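Local coordinates for protein OS-9 homolog (Saccharomyces cerevisiae, PDB 2YMA) that helps select misfolded glycoproteins in the endoplasmic reticulum for degradation as a homodimeric lectin of the HRD1 ubiquitin-ligase complex, seen here through its dimerization domain, at residues D32-L37 against N126-S131; L37-N42 against A89-M94. All blocks are in the same frame, centred on the assembly; numbering follows the deposited sequence.

Contact 1 of 2, residues D32-L37 against N126-S131; sequences DERDKL and NGNFLS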
ATOM      1  N   ASP A  32      -6.989  17.676   3.775  1.00 98.90           N
ATOM      2  CA  ASP A  32      -7.594  16.699   2.860  1.00 99.12           C
ATOM      3  C   ASP A  32      -6.562  15.948   2.015  1.00 94.44           C
ATOM      4  O   ASP A  32      -6.842  14.870   1.495  1.00108.34           O
ATOM      5  CB  ASP A  32      -8.620  17.380   1.949  1.00 92.38           C
ATOM      6  N   GLU A  33      -5.374  16.527   1.884  1.00 81.09           N
ATOM      7  CA  GLU A  33      -4.282  15.933   1.118  1.00 62.07           C
ATOM      8  C   GLU A  33      -3.288  15.173   2.002  1.00 62.73           C
ATOM      9  O   GLU A  33      -3.307  15.296   3.232  1.00 68.56           O
ATOM     10  CB  GLU A  33      -3.540  17.018   0.341  1.00 75.94           C
ATOM     11  CG  GLU A  33      -4.429  17.818  -0.585  1.00110.40           C
ATOM     12  CD  GLU A  33      -3.666  18.896  -1.320  1.00138.69           C
ATOM     13  OE1 GLU A  33      -2.418  18.835  -1.328  1.00142.42           O
ATOM     14  OE2 GLU A  33      -4.314  19.801  -1.891  1.00151.58           O
ATOM     15  N   ARG A  34      -2.402  14.401   1.373  1.00 50.70           N
ATOM     16  CA  ARG A  34      -1.592  13.455   2.134  1.00 56.95           C
ATOM     17  C   ARG A  34      -0.206  13.929   2.518  1.00 58.38           C
ATOM     18  O   ARG A  34       0.377  14.799   1.878  1.00 60.93           O
ATOM     19  CB  ARG A  34      -1.520  12.092   1.450  1.00 56.89           C
ATOM     20  CG  ARG A  34      -1.177  12.152   0.018  1.00 45.58           C
ATOM     21  CD  ARG A  34      -1.113  10.768  -0.599  1.00 52.78           C
ATOM     22  NE  ARG A  34      -0.366  10.854  -1.851  1.00 49.47           N
ATOM     23  CZ  ARG A  34      -0.932  10.917  -3.046  1.00 48.92           C
ATOM     24  NH1 ARG A  34      -2.249  10.854  -3.159  1.00 54.11           N
ATOM     25  NH2 ARG A  34      -0.182  11.023  -4.130  1.00 63.82           N
ATOM     26  N   ASP A  35       0.301  13.341   3.596  1.00 49.71           N
ATOM     27  CA  ASP A  35       1.622  13.637   4.100  1.00 48.94           C
ATOM     28  C   ASP A  35       2.662  13.124   3.097  1.00 49.48           C
ATOM     29  O   ASP A  35       2.427  12.131   2.424  1.00 49.49           O
ATOM     30  CB  ASP A  35       1.800  12.989   5.483  1.00 53.92           C
ATOM     31  CG  ASP A  35       0.767  13.493   6.521  1.00 56.63           C
ATOM     32  OD1 ASP A  35       0.506  14.716   6.593  1.00 55.41           O
ATOM     33  OD2 ASP A  35       0.222  12.665   7.284  1.00 51.63           O
ATOM     34  N   LYS A  36       3.781  13.841   2.978  1.00 49.30           N
ATOM     35  CA  LYS A  36       4.918  13.460   2.145  1.00 48.53           C
ATOM     36  C   LYS A  36       6.146  13.408   3.032  1.00 57.55           C
ATOM     37  O   LYS A  36       6.119  13.896   4.164  1.00 45.10           O
ATOM     38  CB  LYS A  36       5.236  14.544   1.115  1.00 51.93           C
ATOM     39  CG  LYS A  36       4.428  14.582  -0.138  1.00 58.71           C
ATOM     40  CD  LYS A  36       5.075  15.611  -1.068  1.00 59.87           C
ATOM     41  CE  LYS A  36       4.378  15.677  -2.409  1.00 74.51           C
ATOM     42  NZ  LYS A  36       4.984  16.723  -3.267  1.00 88.76           N
ATOM     43  N   LEU A  37       7.238  12.873   2.490  1.00 43.46           N
ATOM     44  CA  LEU A  37       8.544  12.937   3.145  1.00 42.26           C
ATOM     45  C   LEU A  37       9.549  13.635   2.231  1.00 54.20           C
ATOM     46  O   LEU A  37       9.540  13.443   1.007  1.00 49.36           O
ATOM     47  CB  LEU A  37       9.071  11.537   3.482  1.00 48.46           C
ATOM     48  CG  LEU A  37       8.250  10.717   4.476  1.00 51.49           C
ATOM     49  CD1 LEU A  37       8.763   9.292   4.562  1.00 47.22           C
ATOM     50  CD2 LEU A  37       8.163  11.388   5.852  1.00 38.42           C
ATOM     51  N   ASN A 126      -5.613   9.016  -3.520  1.00 55.30           N
ATOM     52  CA  ASN A 126      -5.207   8.143  -2.417  1.00 51.46           C
ATOM     53  C   ASN A 126      -4.790   8.908  -1.166  1.00 42.89           C
ATOM     54  O   ASN A 126      -4.144   9.948  -1.242  1.00 56.60           O
ATOM     55  CB  ASN A 126      -4.046   7.232  -2.808  1.00 52.98           C
ATOM     56  CG  ASN A 126      -4.375   6.306  -3.969  1.00 60.28           C
ATOM     57  OD1 ASN A 126      -5.503   5.839  -4.131  1.00 57.17           O
ATOM     58  ND2 ASN A 126      -3.373   6.031  -4.780  1.00 47.41           N
ATOM     59  N   GLY A 127      -5.154   8.368  -0.011  1.00 44.15           N
ATOM     60  CA  GLY A 127      -4.535   8.774   1.229  1.00 43.78           C
ATOM     61  C   GLY A 127      -3.224   8.027   1.434  1.00 46.64           C
ATOM     62  O   GLY A 127      -2.694   7.423   0.507  1.00 54.58           O
ATOM     63  N   ASN A 128      -2.708   8.081   2.656  1.00 43.52           N
ATOM     64  CA  ASN A 128      -1.457   7.440   3.029  1.00 48.52           C
ATOM     65  C   ASN A 128      -1.633   5.983   3.442  1.00 45.48           C
ATOM     66  O   ASN A 128      -0.679   5.206   3.396  1.00 60.10           O
ATOM     67  CB  ASN A 128      -0.783   8.214   4.187  1.00 36.25           C
ATOM     68  CG  ASN A 128      -0.270   9.589   3.764  1.00 48.32           C
ATOM     69  OD1 ASN A 128      -0.866  10.619   4.099  1.00 48.96           O
ATOM     70  ND2 ASN A 128       0.844   9.611   3.022  1.00 37.77           N
ATOM     71  N   PHE A 129      -2.831   5.613   3.885  1.00 43.42           N
ATOM     72  CA  PHE A 129      -3.063   4.238   4.328  1.00 49.48           C
ATOM     73  C   PHE A 129      -3.647   3.352   3.253  1.00 42.76           C
ATOM     74  O   PHE A 129      -4.639   3.689   2.618  1.00 47.61           O
ATOM     75  CB  PHE A 129      -3.964   4.179   5.547  1.00 42.74           C
ATOM     76  CG  PHE A 129      -3.314   4.646   6.796  1.00 47.61           C
ATOM     77  CD1 PHE A 129      -2.600   3.768   7.588  1.00 45.20           C
ATOM     78  CD2 PHE A 129      -3.421   5.971   7.192  1.00 41.43           C
ATOM     79  CE1 PHE A 129      -2.000   4.212   8.762  1.00 55.07           C
ATOM     80  CE2 PHE A 129      -2.844   6.407   8.364  1.00 40.68           C
ATOM     81  CZ  PHE A 129      -2.128   5.531   9.146  1.00 49.53           C
ATOM     82  N   LEU A 130      -3.001   2.214   3.047  1.00 44.59           N
ATOM     83  CA  LEU A 130      -3.557   1.163   2.218  1.00 48.44           C
ATOM     84  C   LEU A 130      -4.445   0.289   3.114  1.00 62.31           C
ATOM     85  O   LEU A 130      -5.547  -0.107   2.725  1.00 51.52           O
ATOM     86  CB  LEU A 130      -2.437   0.334   1.588  1.00 37.88           C
ATOM     87  CG  LEU A 130      -2.889  -0.922   0.849  1.00 49.01           C
ATOM     88  CD1 LEU A 130      -3.873  -0.558  -0.253  1.00 40.55           C
ATOM     89  CD2 LEU A 130      -1.695  -1.668   0.304  1.00 57.40           C
ATOM     90  N   SER A 131      -3.967   0.027   4.329  1.00 40.71           N
ATOM     91  CA  SER A 131      -4.684  -0.819   5.262  1.00 46.87           C
ATOM     92  C   SER A 131      -4.237  -0.547   6.701  1.00 45.79           C
ATOM     93  O   SER A 131      -3.171   0.028   6.936  1.00 41.50           O
ATOM     94  CB  SER A 131      -4.475  -2.300   4.902  1.00 42.60           C
ATOM     95  OG  SER A 131      -3.237  -2.802   5.387  1.00 51.95           O
TER
HETATM   96  O   HOH W   1      -5.591  12.948  -1.097  1.00 73.65           O
HETATM   97  O   HOH W   2      -0.373  10.083   7.392  1.00 41.53           O
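R34 and N128 carry this contact, each reaching for the backbone of the opposite segment. The side-chain amide of N128 pairs with both the backbone N and the backbone O of D35. D35 N donates to N128 OD1 over 3.0 Å, lying in the carbonyl plane on a lone pair, though the angle at the hydrogen is only 144°. In return N128 ND2 donates to D35 O, also at 3.0 Å, along a straighter path of 164°, with the acceptor close to the amide plane. Bonds at both ends fix the rotation of the amide and assign its O and N. The same ND2 also bonds L88 O, so N128 links the loop leading into strand 36-39 to strand 84-92.

R34 runs the other way. A chi1 of 49° puts its CG between the backbone N and the carbonyl carbon, and the aliphatic part of the side chain runs alongside N128 OD1 and N126 O. The guanidinium meets the N126 carbonyl at its edge and nearly in plane: R34 NH1 donates to N126 O at 2.8 Å. NH1 also bonds N123 O, while NH2 forms a salt bridge with E90.

D35 turns its carboxylate to R27 of strand 23-28, a salt bridge made through OD2. A water 2.7 Å from D35 OD2 lies beside N128 OD1 as well, though its bond to the amide is weak. N126 also packs against F120 of the second subunit. Three bonds to main-chain atoms, two of them to one residue, probably hold the loop before strand 36-39 against the turn entering strand 129-133, next to the surface where this dimerization domain meets its partner.

Contact 2 of 2, residues L37-N42 against A89-M94; sequences LMVTDN and AEVVDM
V39 and V91 meet on one side of a parallel strand pair, where V39 CG2 comes to 3.5 Å from V91 CG1. The V91 methyl is placed there by a chi1 of 173°, which sets CG1 anti to the backbone N. L37 shares this face, its CB 4.2 Å from V91 CG2, and, with V39, packs on F58 of helix 52-67. On the reverse face M38 CB lies 4.3 Å from V92 CG2, and the M38 sulfur continues toward M94. There T40 and M94 cross at about a right angle, T40 CG2 sitting 3.6 Å from M94 CG.

Between the faces the backbones pair in parallel register, L37 with V91 and M38 with V92, their short axes 23° apart. L37 N donates to E90 O at 3.0 Å, V92 N to L37 O at 2.8 Å, and V39 N to V92 O at 3.0 Å.

Farther out, T40 OG1 bonds G22 O, while D93 bonds K95 N and forms a salt bridge with R97. Main-chain bonds thus pair two interior strands of the mixed sheet in a beta-alpha-beta crossover, its connecting helix 52-67 packed on the apolar L37/V39 face and charged groups engaged near D93.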
ATOM      1  N   LEU A  37       7.238  12.873   2.490  1.00 43.46           N
ATOM      2  CA  LEU A  37       8.544  12.937   3.145  1.00 42.26           C
ATOM      3  C   LEU A  37       9.549  13.635   2.231  1.00 54.20           C
ATOM      4  O   LEU A  37       9.540  13.443   1.007  1.00 49.36           O
ATOM      5  CB  LEU A  37       9.071  11.537   3.482  1.00 48.46           C
ATOM      6  CG  LEU A  37       8.250  10.717   4.476  1.00 51.49           C
ATOM      7  CD1 LEU A  37       8.763   9.292   4.562  1.00 47.22           C
ATOM      8  CD2 LEU A  37       8.163  11.388   5.852  1.00 38.42           C
ATOM      9  N   MET A  38      10.433  14.430   2.823  1.00 57.74           N
ATOM     10  CA  MET A  38      11.436  15.139   2.033  1.00 57.96           C
ATOM     11  C   MET A  38      12.863  14.878   2.490  1.00 58.47           C
ATOM     12  O   MET A  38      13.218  15.102   3.657  1.00 57.12           O
ATOM     13  CB  MET A  38      11.183  16.642   2.036  1.00 58.86           C
ATOM     14  CG  MET A  38      12.217  17.400   1.222  1.00 77.64           C
ATOM     15  SD  MET A  38      11.967  19.182   1.271  1.00 71.30           S
ATOM     16  CE  MET A  38      12.275  19.525   3.009  1.00 54.46           C
ATOM     17  N   VAL A  39      13.684  14.428   1.549  1.00 46.30           N
ATOM     18  CA  VAL A  39      15.078  14.126   1.838  1.00 56.66           C
ATOM     19  C   VAL A  39      15.933  15.321   1.455  1.00 69.12           C
ATOM     20  O   VAL A  39      15.820  15.837   0.343  1.00 78.59           O
ATOM     21  CB  VAL A  39      15.551  12.871   1.077  1.00 53.86           C
ATOM     22  CG1 VAL A  39      17.022  12.605   1.344  1.00 63.81           C
ATOM     23  CG2 VAL A  39      14.716  11.673   1.502  1.00 63.04           C
ATOM     24  N   THR A  40      16.767  15.775   2.386  1.00 73.97           N
ATOM     25  CA  THR A  40      17.654  16.917   2.145  1.00 64.98           C
ATOM     26  C   THR A  40      19.117  16.479   2.203  1.00 74.94           C
ATOM     27  O   THR A  40      20.019  17.241   1.869  1.00 78.46           O
ATOM     28  CB  THR A  40      17.408  18.052   3.158  1.00 66.81           C
ATOM     29  OG1 THR A  40      17.701  17.587   4.483  1.00 77.52           O
ATOM     30  CG2 THR A  40      15.945  18.496   3.112  1.00 68.27           C
ATOM     31  N   ASP A  41      19.336  15.230   2.601  1.00 85.86           N
ATOM     32  CA  ASP A  41      20.673  14.659   2.751  1.00 76.93           C
ATOM     33  C   ASP A  41      21.309  14.353   1.390  1.00 72.67           C
ATOM     34  O   ASP A  41      20.741  13.617   0.585  1.00 83.67           O
ATOM     35  CB  ASP A  41      20.562  13.374   3.581  1.00 88.95           C
ATOM     36  CG  ASP A  41      21.906  12.834   4.032  1.00 97.20           C
ATOM     37  OD1 ASP A  41      22.951  13.221   3.455  1.00101.64           O
ATOM     38  OD2 ASP A  41      21.905  12.002   4.968  1.00 92.45           O
ATOM     39  N   ASN A  42      22.491  14.910   1.140  1.00 84.08           N
ATOM     40  CA  ASN A  42      23.214  14.664  -0.114  1.00106.44           C
ATOM     41  C   ASN A  42      23.724  13.235  -0.277  1.00103.63           C
ATOM     42  O   ASN A  42      24.028  12.797  -1.388  1.00101.15           O
ATOM     43  CB  ASN A  42      24.377  15.644  -0.274  1.00124.77           C
ATOM     44  CG  ASN A  42      23.999  16.856  -1.090  1.00138.99           C
ATOM     45  OD1 ASN A  42      23.060  16.811  -1.890  1.00139.80           O
ATOM     46  ND2 ASN A  42      24.727  17.951  -0.899  1.00140.46           N
ATOM     47  N   ALA A  89       3.983   6.819   1.476  1.00 48.54           N
ATOM     48  CA  ALA A  89       4.220   8.234   1.234  1.00 43.98           C
ATOM     49  C   ALA A  89       5.241   8.427   0.125  1.00 49.74           C
ATOM     50  O   ALA A  89       6.208   7.652   0.005  1.00 42.29           O
ATOM     51  CB  ALA A  89       4.688   8.921   2.523  1.00 42.90           C
ATOM     52  N   GLU A  90       5.013   9.447  -0.701  1.00 45.39           N
ATOM     53  CA  GLU A  90       6.011   9.862  -1.676  1.00 48.58           C
ATOM     54  C   GLU A  90       7.213  10.424  -0.935  1.00 54.83           C
ATOM     55  O   GLU A  90       7.075  11.149   0.063  1.00 43.11           O
ATOM     56  CB  GLU A  90       5.469  10.945  -2.614  1.00 52.40           C
ATOM     57  CG  GLU A  90       4.281  10.538  -3.462  1.00 66.91           C
ATOM     58  CD  GLU A  90       3.899  11.615  -4.468  1.00 92.32           C
ATOM     59  OE1 GLU A  90       4.708  12.545  -4.688  1.00102.04           O
ATOM     60  OE2 GLU A  90       2.792  11.532  -5.042  1.00101.09           O
ATOM     61  N   VAL A  91       8.395  10.078  -1.420  1.00 53.82           N
ATOM     62  CA  VAL A  91       9.615  10.711  -0.957  1.00 53.33           C
ATOM     63  C   VAL A  91      10.077  11.665  -2.052  1.00 49.96           C
ATOM     64  O   VAL A  91      10.345  11.248  -3.185  1.00 55.71           O
ATOM     65  CB  VAL A  91      10.698   9.670  -0.638  1.00 53.55           C
ATOM     66  CG1 VAL A  91      12.010  10.349  -0.328  1.00 34.53           C
ATOM     67  CG2 VAL A  91      10.248   8.785   0.526  1.00 44.04           C
ATOM     68  N   VAL A  92      10.124  12.954  -1.733  1.00 54.96           N
ATOM     69  CA  VAL A  92      10.575  13.949  -2.701  1.00 56.87           C
ATOM     70  C   VAL A  92      11.854  14.615  -2.212  1.00 57.49           C
ATOM     71  O   VAL A  92      12.188  14.531  -1.029  1.00 60.97           O
ATOM     72  CB  VAL A  92       9.506  15.040  -2.960  1.00 52.25           C
ATOM     73  CG1 VAL A  92       8.195  14.411  -3.425  1.00 48.14           C
ATOM     74  CG2 VAL A  92       9.294  15.897  -1.705  1.00 45.40           C
ATOM     75  N   ASP A  93      12.567  15.274  -3.127  1.00 64.21           N
ATOM     76  CA  ASP A  93      13.714  16.102  -2.752  1.00 62.04           C
ATOM     77  C   ASP A  93      13.308  17.551  -2.510  1.00 71.21           C
ATOM     78  O   ASP A  93      12.123  17.885  -2.487  1.00 73.99           O
ATOM     79  CB  ASP A  93      14.807  16.049  -3.816  1.00 64.44           C
ATOM     80  CG  ASP A  93      14.355  16.623  -5.144  1.00 76.81           C
ATOM     81  OD1 ASP A  93      13.362  17.386  -5.157  1.00 77.34           O
ATOM     82  OD2 ASP A  93      14.998  16.312  -6.176  1.00 77.05           O
ATOM     83  N   MET A  94      14.304  18.414  -2.346  1.00 80.35           N
ATOM     84  CA  MET A  94      14.051  19.808  -1.988  1.00 74.06           C
ATOM     85  C   MET A  94      13.414  20.632  -3.103  1.00 75.31           C
ATOM     86  O   MET A  94      12.947  21.749  -2.864  1.00 81.09           O
ATOM     87  CB  MET A  94      15.337  20.473  -1.523  1.00 71.25           C
ATOM     88  CG  MET A  94      15.752  20.053  -0.130  1.00 81.31           C
ATOM     89  SD  MET A  94      17.194  20.989   0.400  1.00112.30           S
ATOM     90  CE  MET A  94      18.477  20.231  -0.592  1.00134.84           C
TER

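How the contacts relate
Reading from the N terminus, the chain leaves strand 23-28 and passes through loop 32-35 into strand 36-39; L37 ends the first segment of contact 1 and starts that of contact 2. Contact 2 closes the shorter loop, whose 46 intervening residues include helix 52-67, when strand 84-92 arrives alongside. The chain then makes strands 98-106 and 112-117 before 126-131 returns to contact 1, so the loop of contact 2 lies wholly within that of contact 1. Their centres are about 15 Å apart, and they touch where A89 CB packs 3.9 Å from N128 ND2. Strands 129-133 and 36-39 pair with successive parts of one edge of strand 84-92, while 98-106 takes the other.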